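Long-range contacts in type I modular polyketide synthase (Streptomyces albus subsp. albus, PDB 6IYR), which probably loads a malonyl-type extender unit from coenzyme A onto the synthase through the acyltransferase domain of module 8 in salinomycin assembly: residues G120-A125 and P417-G422; D126-V131 and H444-D449; E204-A209 and T436-A441; A214-H219 and A346-L351. All coordinates share one frame; numbering follows the deposited sequence.

Contact 1. Residues G120-A125 and P417-G422; sequences GTVKGA and PAVTQG
Pro417 meets Val122 through its carbonyl: the oxygen Pro417 O lies 3.1 Å from the methyl carbon Val122 CG1, a close van der Waals approach of a methyl to a carbonyl oxygen rather than a polar bond. That methyl is carried there because Val122 holds CG1 anti to its backbone N (chi1 165°), which leaves CG2 to reach further along the strand. Lys123 O also comes near Pro417 O, at 4.1 Å, and the lysine chain then runs off from the contact.

At Ala418 the backbone is the touching surface, with Ala418 CA 3.9 Å from Val122 CG1, while its own methyl points away. The two chains meet here where a type II beta turn, Val122 to Ala125, closed by the bond from Ala125 N to Val122 O at 3.0 Å, comes up to the start of strand 419-421. This strand is an outermost member of the parallel four-stranded sheet, hydrogen-bonded on its inner side to Phe394 of strand 393-396; Gly124 takes the positive phi (83°) of the turn.

Val419 completes the apolar patch. Its CG1 stands 4.1 Å from Val122 CG2; one methyl from each valine makes the contact, the two side chains passing rather than facing each other. The same Val419 side chain also packs on Ala393 and His444.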
loop_
_atom_site.group_PDB
_atom_site.type_symbol
_atom_site.label_atom_id
_atom_site.label_comp_id
_atom_site.label_asym_id
_atom_site.label_seq_id
_atom_site.Cartn_x
_atom_site.Cartn_y
_atom_site.Cartn_z
ATOM N N GLY A 120 -11.052 -13.145 -12.364
ATOM C CA GLY A 120 -10.800 -13.031 -13.794
ATOM C C GLY A 120 -9.918 -11.849 -14.153
ATOM O O GLY A 120 -9.938 -10.835 -13.469
ATOM N N THR A 121 -9.160 -11.967 -15.242
ATOM C CA THR A 121 -8.154 -10.956 -15.562
ATOM C C THR A 121 -8.827 -9.641 -15.970
ATOM O O THR A 121 -10.000 -9.617 -16.372
ATOM C CB THR A 121 -7.248 -11.395 -16.703
ATOM O OG1 THR A 121 -8.060 -11.678 -17.832
ATOM C CG2 THR A 121 -6.441 -12.614 -16.316
ATOM N N VAL A 122 -8.100 -8.544 -15.795
ATOM C CA VAL A 122 -8.647 -7.199 -16.028
ATOM C C VAL A 122 -7.739 -6.456 -17.004
ATOM O O VAL A 122 -6.516 -6.519 -16.883
ATOM C CB VAL A 122 -8.708 -6.428 -14.700
ATOM C CG1 VAL A 122 -8.901 -4.953 -14.946
ATOM C CG2 VAL A 122 -9.821 -7.006 -13.831
ATOM N N LYS A 123 -8.333 -5.845 -18.027
ATOM C CA LYS A 123 -7.586 -5.050 -18.998
ATOM C C LYS A 123 -6.738 -3.986 -18.288
ATOM O O LYS A 123 -7.221 -3.272 -17.405
ATOM C CB LYS A 123 -8.566 -4.397 -19.982
ATOM C CG LYS A 123 -8.121 -3.068 -20.577
ATOM C CD LYS A 123 -8.026 -3.112 -22.096
ATOM C CE LYS A 123 -6.588 -3.381 -22.532
ATOM N NZ LYS A 123 -6.495 -3.812 -23.956
ATOM N N GLY A 124 -5.453 -3.968 -18.607
ATOM C CA GLY A 124 -4.539 -2.987 -18.068
ATOM C C GLY A 124 -4.007 -3.341 -16.694
ATOM O O GLY A 124 -3.251 -2.577 -16.115
ATOM N N ALA A 125 -4.286 -4.553 -16.226
ATOM C CA ALA A 125 -3.819 -4.997 -14.919
ATOM C C ALA A 125 -2.325 -5.159 -14.870
ATOM O O ALA A 125 -1.686 -5.009 -13.812
ATOM C CB ALA A 125 -4.503 -6.307 -14.536
ATOM N N PRO A 417 -13.174 -0.993 -15.252
ATOM C CA PRO A 417 -12.816 -2.349 -14.893
ATOM C C PRO A 417 -11.395 -2.363 -14.363
ATOM O O PRO A 417 -10.442 -2.312 -15.142
ATOM C CB PRO A 417 -12.852 -3.060 -16.233
ATOM C CG PRO A 417 -12.432 -2.003 -17.213
ATOM C CD PRO A 417 -12.665 -0.647 -16.582
ATOM N N ALA A 418 -11.277 -2.201 -13.068
ATOM C CA ALA A 418 -9.999 -2.156 -12.411
ATOM C C ALA A 418 -10.166 -2.697 -11.019
ATOM O O ALA A 418 -11.255 -2.719 -10.489
ATOM C CB ALA A 418 -9.471 -0.740 -12.380
ATOM N N VAL A 419 -9.073 -3.131 -10.427
ATOM C CA VAL A 419 -9.121 -3.685 -9.094
ATOM C C VAL A 419 -8.109 -3.035 -8.154
ATOM O O VAL A 419 -7.122 -2.484 -8.589
ATOM C CB VAL A 419 -8.882 -5.205 -9.115
ATOM C CG1 VAL A 419 -9.967 -5.898 -9.898
ATOM C CG2 VAL A 419 -7.531 -5.527 -9.712
ATOM N N THR A 420 -8.397 -3.093 -6.864
ATOM C CA THR A 420 -7.529 -2.569 -5.835
ATOM C C THR A 420 -7.253 -3.627 -4.818
ATOM O O THR A 420 -8.140 -4.374 -4.461
ATOM C CB THR A 420 -8.195 -1.497 -4.975
ATOM O OG1 THR A 420 -9.328 -0.953 -5.637
ATOM C CG2 THR A 420 -7.217 -0.439 -4.618
ATOM N N GLN A 421 -6.030 -3.659 -4.329
ATOM C CA GLN A 421 -5.670 -4.589 -3.304
ATOM C C GLN A 421 -4.492 -4.138 -2.466
ATOM O O GLN A 421 -3.763 -3.252 -2.829
ATOM C CB GLN A 421 -5.400 -5.948 -3.892
ATOM C CG GLN A 421 -4.093 -6.063 -4.606
ATOM C CD GLN A 421 -3.696 -7.493 -4.713
ATOM O OE1 GLN A 421 -2.998 -8.002 -3.864
ATOM N NE2 GLN A 421 -4.177 -8.159 -5.727
ATOM N N GLY A 422 -4.372 -4.747 -1.303
ATOM C CA GLY A 422 -3.295 -4.495 -0.385
ATOM C C GLY A 422 -2.204 -5.537 -0.453
ATOM O O GLY A 422 -2.137 -6.351 -1.356
#

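Contact 2. Residues D126-V131 and H444-D449; sequences DRTVFV and HGVPVD
A Schellman motif closes helix 431-443 at Gly445, and the chain that leaves it packs against the lead-in to strand 129-132 of the parallel sheet. Gly445 has the positive phi (106°) of that motif, and its carbonyl oxygen approaches the other chain loosely, Gly445 O standing 4.1 Å from Asp126 N. The closest contact is made by the next proline: Pro447 CD lies 3.8 Å from Asp126 CA, and Pro447 CD and CG both lie beside Asp126 CB, CD at 4.1 Å. The carboxylate takes no part in this, since the side chain turns away beyond CB.

Deeper in, the contact is methyl on methyl. Thr128 CG2 meets Val446 CG1 at 3.9 Å, the two side chains crossing at about a right angle. Val446 presents this branch because CG1 is anti to its backbone N (chi1 179°). Thr128 CG2 also comes within 4.2 Å of Pro447 CD, so one threonine methyl touches both residues. Val211 and strand 393-396 flank the same pair, each touching both Thr128 and Val446, and Ala441 of the preceding helix lies against Val446.

The chain turns tightly at Pro447 itself, where Val448 N bonds back to Val446 O at 2.8 Å. A bond closed across one residue in this way, with Pro447 at its centre, is typical of an inverse gamma turn, here following directly on the Schellman end of a helix.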
loop_
_atom_site.group_PDB
_atom_site.type_symbol
_atom_site.label_atom_id
_atom_site.label_comp_id
_atom_site.label_asym_id
_atom_site.label_seq_id
_atom_site.Cartn_x
_atom_site.Cartn_y
_atom_site.Cartn_z
ATOM N N ASP A 126 -1.726 -5.397 -16.024
ATOM C CA ASP A 126 -0.271 -5.519 -16.083
ATOM C C ASP A 126 0.414 -4.162 -16.076
ATOM O O ASP A 126 1.628 -4.065 -16.016
ATOM C CB ASP A 126 0.168 -6.302 -17.343
ATOM C CG ASP A 126 -0.445 -5.751 -18.617
ATOM O OD1 ASP A 126 -1.162 -4.732 -18.566
ATOM O OD2 ASP A 126 -0.259 -6.391 -19.659
ATOM N N ARG A 127 -0.347 -3.109 -16.261
ATOM C CA ARG A 127 0.221 -1.808 -16.002
ATOM C C ARG A 127 -0.072 -1.391 -14.584
ATOM O O ARG A 127 -0.848 -0.478 -14.317
ATOM C CB ARG A 127 -0.294 -0.827 -17.015
ATOM C CG ARG A 127 0.140 -1.262 -18.396
ATOM C CD ARG A 127 0.216 -0.080 -19.318
ATOM N NE ARG A 127 -1.135 0.293 -19.668
ATOM C CZ ARG A 127 -1.619 1.519 -19.613
ATOM N NH1 ARG A 127 -2.869 1.724 -19.992
ATOM N NH2 ARG A 127 -0.849 2.534 -19.262
ATOM N N THR A 128 0.598 -2.051 -13.663
ATOM C CA THR A 128 0.108 -2.017 -12.310
ATOM C C THR A 128 0.616 -0.793 -11.531
ATOM O O THR A 128 1.789 -0.418 -11.602
ATOM C CB THR A 128 0.210 -3.397 -11.617
ATOM O OG1 THR A 128 0.564 -3.286 -10.232
ATOM C CG2 THR A 128 1.112 -4.306 -12.350
ATOM N N VAL A 129 -0.319 -0.131 -10.850
ATOM C CA VAL A 129 0.000 1.041 -10.064
ATOM C C VAL A 129 0.328 0.668 -8.628
ATOM O O VAL A 129 -0.452 -0.060 -7.968
ATOM C CB VAL A 129 -1.181 2.001 -10.055
ATOM C CG1 VAL A 129 -0.852 3.183 -9.176
ATOM C CG2 VAL A 129 -1.515 2.436 -11.458
ATOM N N PHE A 130 1.492 1.080 -8.147
ATOM C CA PHE A 130 1.798 0.935 -6.712
ATOM C C PHE A 130 1.308 2.175 -5.897
ATOM O O PHE A 130 1.676 3.321 -6.200
ATOM C CB PHE A 130 3.292 0.729 -6.452
ATOM C CG PHE A 130 3.833 -0.646 -6.844
ATOM C CD1 PHE A 130 3.063 -1.556 -7.568
ATOM C CD2 PHE A 130 5.175 -0.934 -6.646
ATOM C CE1 PHE A 130 3.600 -2.767 -7.967
ATOM C CE2 PHE A 130 5.742 -2.138 -7.085
ATOM C CZ PHE A 130 4.944 -3.047 -7.748
ATOM N N VAL A 131 0.586 1.902 -4.809
ATOM C CA VAL A 131 0.027 2.938 -3.924
ATOM C C VAL A 131 0.720 2.958 -2.567
ATOM O O VAL A 131 0.908 1.914 -1.939
ATOM C CB VAL A 131 -1.470 2.715 -3.708
ATOM C CG1 VAL A 131 -2.029 3.772 -2.757
ATOM C CG2 VAL A 131 -2.200 2.779 -5.030
ATOM N N HIS A 444 -6.132 -11.474 -11.292
ATOM C CA HIS A 444 -6.712 -10.330 -11.983
ATOM C C HIS A 444 -5.864 -9.926 -13.170
ATOM O O HIS A 444 -6.201 -8.984 -13.888
ATOM C CB HIS A 444 -6.864 -9.140 -11.030
ATOM C CG HIS A 444 -7.930 -9.329 -10.012
ATOM N ND1 HIS A 444 -9.135 -9.932 -10.310
ATOM C CD2 HIS A 444 -7.919 -9.156 -8.671
ATOM C CE1 HIS A 444 -9.859 -10.034 -9.210
ATOM N NE2 HIS A 444 -9.168 -9.508 -8.215
ATOM N N GLY A 445 -4.735 -10.603 -13.334
ATOM C CA GLY A 445 -3.899 -10.428 -14.505
ATOM C C GLY A 445 -2.654 -9.636 -14.191
ATOM O O GLY A 445 -1.852 -9.340 -15.065
ATOM N N VAL A 446 -2.412 -9.360 -12.926
ATOM C CA VAL A 446 -1.116 -8.801 -12.584
ATOM C C VAL A 446 -0.076 -9.876 -12.805
ATOM O O VAL A 446 -0.265 -11.006 -12.352
ATOM C CB VAL A 446 -1.109 -8.367 -11.127
ATOM C CG1 VAL A 446 0.235 -7.807 -10.757
ATOM C CG2 VAL A 446 -2.219 -7.369 -10.895
ATOM N N PRO A 447 1.053 -9.535 -13.454
ATOM C CA PRO A 447 1.981 -10.574 -13.931
ATOM C C PRO A 447 2.949 -11.077 -12.870
ATOM O O PRO A 447 4.150 -10.986 -13.025
ATOM C CB PRO A 447 2.731 -9.892 -15.082
ATOM C CG PRO A 447 2.669 -8.430 -14.760
ATOM C CD PRO A 447 1.440 -8.191 -13.918
ATOM N N VAL A 448 2.415 -11.762 -11.873
ATOM C CA VAL A 448 3.238 -12.430 -10.900
ATOM C C VAL A 448 4.059 -13.510 -11.618
ATOM O O VAL A 448 3.562 -14.196 -12.505
ATOM C CB VAL A 448 2.340 -13.066 -9.814
ATOM C CG1 VAL A 448 3.167 -13.860 -8.800
ATOM C CG2 VAL A 448 1.514 -11.984 -9.137
ATOM N N ASP A 449 5.289 -13.679 -11.181
ATOM C CA ASP A 449 6.138 -14.750 -11.645
ATOM C C ASP A 449 6.288 -15.809 -10.571
ATOM O O ASP A 449 7.017 -15.638 -9.588
ATOM C CB ASP A 449 7.512 -14.196 -11.998
ATOM C CG ASP A 449 8.447 -15.273 -12.556
ATOM O OD1 ASP A 449 8.021 -16.427 -12.751
ATOM O OD2 ASP A 449 9.634 -14.986 -12.740
#

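Contact 3. Residues E204-A209 and T436-A441; sequences EVWRAA and TSLAEA
Trp206 is the large bump of this interface, its six-membered ring pushed into a hollow of helix 436-441 formed by Ser437, Leu438 and Ala441. Leu438 CD2 sits over one face of the indole, in a CH-pi contact 3.9 Å from the centroid of the six-membered ring and 25° off its normal. It is displaced toward the rim and rests above CE3 and CZ3. The ring edge is filled by Ala441, whose CB is 3.8 Å from Trp206 CZ3 and near the ring plane, and the small methyl lets the indole tip come in close. Ser437 meets the far corner, with its CB 4.1 Å from Trp206 CZ2 and its carbonyl O 3.8 Å from Trp206 CH2, obliquely to the ring.

The indole and the leucine chain reach across in opposing directions and lie alongside each other. Leu438 CD2 also touches Ala209 CB at 4.2 Å, so the one methyl meets both indole and alanine. Long side chains span the axes of helix segments 204-208 and 436-441, 12.0 Å apart at closest and 57° between their directions.

Trp206 NE1 is bonded to Thr423 OG1, while Phe434 adds a further ring. Strand 419-421 lies alongside, Gln421 touching both Trp206 and helix 431-443, and helix 151-164 packs against Val205 of helix 188-208.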
loop_
_atom_site.group_PDB
_atom_site.type_symbol
_atom_site.label_atom_id
_atom_site.label_comp_id
_atom_site.label_asym_id
_atom_site.label_seq_id
_atom_site.Cartn_x
_atom_site.Cartn_y
_atom_site.Cartn_z
ATOM N N GLU A 204 9.601 -3.685 -3.122
ATOM C CA GLU A 204 10.689 -4.424 -3.702
ATOM C C GLU A 204 10.401 -5.931 -3.748
ATOM O O GLU A 204 10.722 -6.568 -4.723
ATOM C CB GLU A 204 11.918 -4.179 -2.867
ATOM C CG GLU A 204 13.167 -4.778 -3.458
ATOM C CD GLU A 204 13.662 -4.003 -4.656
ATOM O OE1 GLU A 204 13.057 -2.960 -5.046
ATOM O OE2 GLU A 204 14.678 -4.453 -5.206
ATOM N N VAL A 205 9.648 -6.448 -2.784
ATOM C CA VAL A 205 9.136 -7.846 -2.883
ATOM C C VAL A 205 8.194 -8.017 -4.031
ATOM O O VAL A 205 8.352 -8.926 -4.806
ATOM C CB VAL A 205 8.453 -8.289 -1.588
ATOM C CG1 VAL A 205 7.951 -9.734 -1.662
ATOM C CG2 VAL A 205 9.445 -8.141 -0.474
ATOM N N TRP A 206 7.295 -7.062 -4.246
ATOM C CA TRP A 206 6.415 -7.133 -5.382
ATOM C C TRP A 206 7.233 -7.142 -6.669
ATOM O O TRP A 206 7.022 -7.976 -7.548
ATOM C CB TRP A 206 5.426 -5.985 -5.391
ATOM C CG TRP A 206 4.179 -6.190 -4.538
ATOM C CD1 TRP A 206 3.962 -5.703 -3.280
ATOM C CD2 TRP A 206 2.994 -6.909 -4.895
ATOM N NE1 TRP A 206 2.702 -6.026 -2.856
ATOM C CE2 TRP A 206 2.105 -6.814 -3.801
ATOM C CE3 TRP A 206 2.602 -7.635 -6.018
ATOM C CZ2 TRP A 206 0.840 -7.397 -3.815
ATOM C CZ3 TRP A 206 1.306 -8.143 -6.058
ATOM C CH2 TRP A 206 0.452 -8.032 -4.970
ATOM N N ARG A 207 8.249 -6.273 -6.723
ATOM C CA ARG A 207 9.147 -6.164 -7.871
ATOM C C ARG A 207 9.944 -7.436 -8.124
ATOM O O ARG A 207 9.996 -7.918 -9.229
ATOM C CB ARG A 207 10.140 -5.026 -7.653
ATOM C CG ARG A 207 9.957 -3.818 -8.543
ATOM C CD ARG A 207 11.233 -2.980 -8.597
ATOM N NE ARG A 207 12.402 -3.741 -8.149
ATOM C CZ ARG A 207 13.403 -4.168 -8.919
ATOM N NH1 ARG A 207 13.430 -3.920 -10.221
ATOM N NH2 ARG A 207 14.392 -4.857 -8.373
ATOM N N ALA A 208 10.534 -7.984 -7.081
ATOM C CA ALA A 208 11.257 -9.265 -7.163
ATOM C C ALA A 208 10.359 -10.420 -7.647
ATOM O O ALA A 208 10.833 -11.391 -8.244
ATOM C CB ALA A 208 11.861 -9.595 -5.811
ATOM N N ALA A 209 9.069 -10.316 -7.379
ATOM C CA ALA A 209 8.110 -11.342 -7.743
ATOM C C ALA A 209 7.583 -11.094 -9.143
ATOM O O ALA A 209 6.595 -11.684 -9.588
ATOM C CB ALA A 209 6.960 -11.318 -6.756
ATOM N N THR A 436 -1.041 -14.742 -0.461
ATOM C CA THR A 436 -2.413 -14.605 -0.868
ATOM C C THR A 436 -2.712 -13.283 -1.581
ATOM O O THR A 436 -3.464 -13.249 -2.572
ATOM C CB THR A 436 -3.467 -15.051 0.174
ATOM O OG1 THR A 436 -4.534 -14.118 0.246
ATOM C CG2 THR A 436 -2.915 -15.363 1.498
ATOM N N SER A 437 -1.946 -12.254 -1.251
ATOM C CA SER A 437 -2.008 -11.008 -2.026
ATOM C C SER A 437 -1.489 -11.165 -3.445
ATOM O O SER A 437 -2.129 -10.696 -4.361
ATOM C CB SER A 437 -1.277 -9.887 -1.297
ATOM O OG SER A 437 -2.021 -9.544 -0.125
ATOM N N LEU A 438 -0.331 -11.795 -3.618
ATOM C CA LEU A 438 0.142 -12.139 -4.942
ATOM C C LEU A 438 -0.898 -12.949 -5.745
ATOM O O LEU A 438 -1.079 -12.716 -6.934
ATOM C CB LEU A 438 1.428 -12.936 -4.862
ATOM C CG LEU A 438 2.606 -12.256 -4.195
ATOM C CD1 LEU A 438 3.680 -13.301 -3.951
ATOM C CD2 LEU A 438 3.162 -11.150 -5.084
ATOM N N ALA A 439 -1.583 -13.890 -5.100
ATOM C CA ALA A 439 -2.592 -14.699 -5.794
ATOM C C ALA A 439 -3.738 -13.874 -6.307
ATOM O O ALA A 439 -4.199 -14.076 -7.430
ATOM C CB ALA A 439 -3.136 -15.771 -4.859
ATOM N N GLU A 440 -4.307 -13.040 -5.446
ATOM C CA GLU A 440 -5.380 -12.142 -5.875
ATOM C C GLU A 440 -4.938 -11.348 -7.072
ATOM O O GLU A 440 -5.694 -11.149 -8.026
ATOM C CB GLU A 440 -5.745 -11.133 -4.804
ATOM C CG GLU A 440 -6.395 -11.725 -3.590
ATOM C CD GLU A 440 -6.379 -10.759 -2.435
ATOM O OE1 GLU A 440 -6.629 -9.550 -2.681
ATOM O OE2 GLU A 440 -6.062 -11.210 -1.313
ATOM N N ALA A 441 -3.754 -10.795 -6.965
ATOM C CA ALA A 441 -3.248 -9.979 -8.068
ATOM C C ALA A 441 -3.210 -10.804 -9.341
ATOM O O ALA A 441 -3.705 -10.391 -10.386
ATOM C CB ALA A 441 -1.864 -9.480 -7.757
#

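Contact 4. Residues A214-H219 and A346-L351; sequences AAVIGH and AEVPFL
Two backbone hydrogen bonds join Val216 to the short strand at Phe350, with Val216 N giving to Pro349 O at 2.9 Å and Leu351 N giving to Val216 O at 3.2 Å. Both are close to straight. A weaker CA-H...O contact, Ala215 CA to Pro349 O at 3.3 Å, reinforces the first, so that oxygen is approached from two neighbouring residues. Water 1 carries the pairing one step on: it accepts from Gly218 N at 2.8 Å and lies 2.6 Å from Leu351 O, to which it can donate.

The single bridge adds a short segment to the outer side of strand 215-218, whose inner neighbour in the parallel sheet is strand 129-132. Gly218 opens a GxSxG pattern with Ser220 and Gly222, consistent with the nucleophile elbow of acyltransferases.

Apolar packing follows the bonds. Val216 splits its branches: CG1 touches Val348 CG1 at 4.1 Å, the two side chains at about a right angle, while CG2 lies obliquely 3.8 Å from Phe350 CD2. Ile217 and Leu351 run side by side, pointing the same way, with Ile217 CG2 3.9 Å from Leu351 CB. Leu386 of helix 379-388 packs against both.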
loop_
_atom_site.group_PDB
_atom_site.type_symbol
_atom_site.label_atom_id
_atom_site.label_comp_id
_atom_site.label_asym_id
_atom_site.label_seq_id
_atom_site.Cartn_x
_atom_site.Cartn_y
_atom_site.Cartn_z
ATOM N N ALA A 214 4.064 0.182 -13.248
ATOM C CA ALA A 214 3.905 1.120 -14.353
ATOM C C ALA A 214 3.792 2.564 -13.884
ATOM O O ALA A 214 3.980 3.505 -14.668
ATOM C CB ALA A 214 2.681 0.773 -15.167
ATOM N N ALA A 215 3.425 2.732 -12.621
ATOM C CA ALA A 215 3.415 4.048 -11.997
ATOM C C ALA A 215 3.284 3.911 -10.480
ATOM O O ALA A 215 2.873 2.851 -9.977
ATOM C CB ALA A 215 2.275 4.895 -12.559
ATOM N N VAL A 216 3.743 4.945 -9.778
ATOM C CA VAL A 216 3.591 5.072 -8.334
ATOM C C VAL A 216 2.792 6.320 -7.939
ATOM O O VAL A 216 2.790 7.377 -8.599
ATOM C CB VAL A 216 4.923 5.048 -7.569
ATOM C CG1 VAL A 216 5.739 3.784 -7.907
ATOM C CG2 VAL A 216 5.741 6.303 -7.877
ATOM N N ILE A 217 2.032 6.155 -6.877
ATOM C CA ILE A 217 1.296 7.245 -6.291
ATOM C C ILE A 217 1.466 7.156 -4.788
ATOM O O ILE A 217 1.499 6.089 -4.211
ATOM C CB ILE A 217 -0.179 7.348 -6.704
ATOM C CG1 ILE A 217 -0.939 6.080 -6.379
ATOM C CG2 ILE A 217 -0.310 7.727 -8.163
ATOM C CD1 ILE A 217 -2.407 6.229 -6.668
ATOM N N GLY A 218 1.588 8.312 -4.178
ATOM C CA GLY A 218 1.817 8.399 -2.745
ATOM C C GLY A 218 0.819 9.355 -2.115
ATOM O O GLY A 218 0.217 10.218 -2.798
ATOM N N HIS A 219 0.552 9.115 -0.839
ATOM C CA HIS A 219 -0.415 9.881 -0.093
ATOM C C HIS A 219 0.333 10.521 1.081
ATOM O O HIS A 219 0.876 9.857 1.936
ATOM C CB HIS A 219 -1.572 8.987 0.367
ATOM C CG HIS A 219 -2.746 9.741 0.903
ATOM N ND1 HIS A 219 -2.664 10.521 2.030
ATOM C CD2 HIS A 219 -4.048 9.739 0.540
ATOM C CE1 HIS A 219 -3.846 11.048 2.281
ATOM N NE2 HIS A 219 -4.706 10.585 1.394
ATOM N N ALA A 346 13.168 10.251 -12.355
ATOM C CA ALA A 346 12.563 9.011 -11.857
ATOM C C ALA A 346 12.508 8.022 -12.989
ATOM O O ALA A 346 12.043 8.359 -14.091
ATOM C CB ALA A 346 11.157 9.271 -11.336
ATOM N N GLU A 347 12.846 6.779 -12.662
ATOM C CA GLU A 347 12.784 5.663 -13.619
ATOM C C GLU A 347 11.419 5.036 -13.745
ATOM O O GLU A 347 11.168 4.302 -14.689
ATOM C CB GLU A 347 13.754 4.573 -13.202
ATOM C CG GLU A 347 15.135 5.079 -12.866
ATOM C CD GLU A 347 16.020 3.956 -12.381
ATOM O OE1 GLU A 347 15.622 2.784 -12.556
ATOM O OE2 GLU A 347 17.071 4.240 -11.771
ATOM N N VAL A 348 10.571 5.235 -12.736
ATOM C CA VAL A 348 9.189 4.787 -12.789
ATOM C C VAL A 348 8.307 6.016 -12.724
ATOM O O VAL A 348 8.531 6.893 -11.907
ATOM C CB VAL A 348 8.803 3.874 -11.580
ATOM C CG1 VAL A 348 7.347 3.451 -11.699
ATOM C CG2 VAL A 348 9.696 2.642 -11.507
ATOM N N PRO A 349 7.315 6.096 -13.609
ATOM C CA PRO A 349 6.452 7.247 -13.605
ATOM C C PRO A 349 5.908 7.537 -12.188
ATOM O O PRO A 349 5.420 6.609 -11.500
ATOM C CB PRO A 349 5.330 6.831 -14.539
ATOM C CG PRO A 349 6.007 5.913 -15.555
ATOM C CD PRO A 349 7.098 5.222 -14.779
ATOM N N PHE A 350 5.951 8.815 -11.803
ATOM C CA PHE A 350 5.533 9.295 -10.476
ATOM C C PHE A 350 4.465 10.369 -10.662
ATOM O O PHE A 350 4.725 11.456 -11.212
ATOM C CB PHE A 350 6.762 9.824 -9.728
ATOM C CG PHE A 350 6.472 10.358 -8.335
ATOM C CD1 PHE A 350 5.802 11.565 -8.158
ATOM C CD2 PHE A 350 7.088 9.797 -7.241
ATOM C CE1 PHE A 350 5.551 12.047 -6.882
ATOM C CE2 PHE A 350 6.923 10.319 -5.968
ATOM C CZ PHE A 350 6.156 11.449 -5.783
ATOM N N LEU A 351 3.228 10.010 -10.324
ATOM C CA LEU A 351 2.117 10.903 -10.435
ATOM C C LEU A 351 1.897 11.624 -9.094
ATOM O O LEU A 351 1.497 11.027 -8.109
ATOM C CB LEU A 351 0.881 10.168 -10.894
ATOM C CG LEU A 351 -0.403 10.988 -10.959
ATOM C CD1 LEU A 351 -0.223 12.253 -11.780
ATOM C CD2 LEU A 351 -1.547 10.144 -11.513
HETATM O O HOH W 1 2.173 10.561 -5.663
#

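How the contacts relate
Contacts 3 and 4 are buried, contact 2 is partly so, and contact 1 lies at the surface. Contacts 1, 2 and 4 all reach the parallel four-stranded sheet, with 1 and 4 on its two outermost strands and 2 at the lead-in to a strand between them; contact 3 packs one helix on another. Contact 4 alone has hydrogen bonds between its own segments, while the other three rest on apolar and van der Waals packing. Contact 2 is the hub: its chain 444-449 probably bonds to Val122 of contact 1 and to Ala209 of contact 3, and strand 129-132 pairs with strand 215-218 of contact 4.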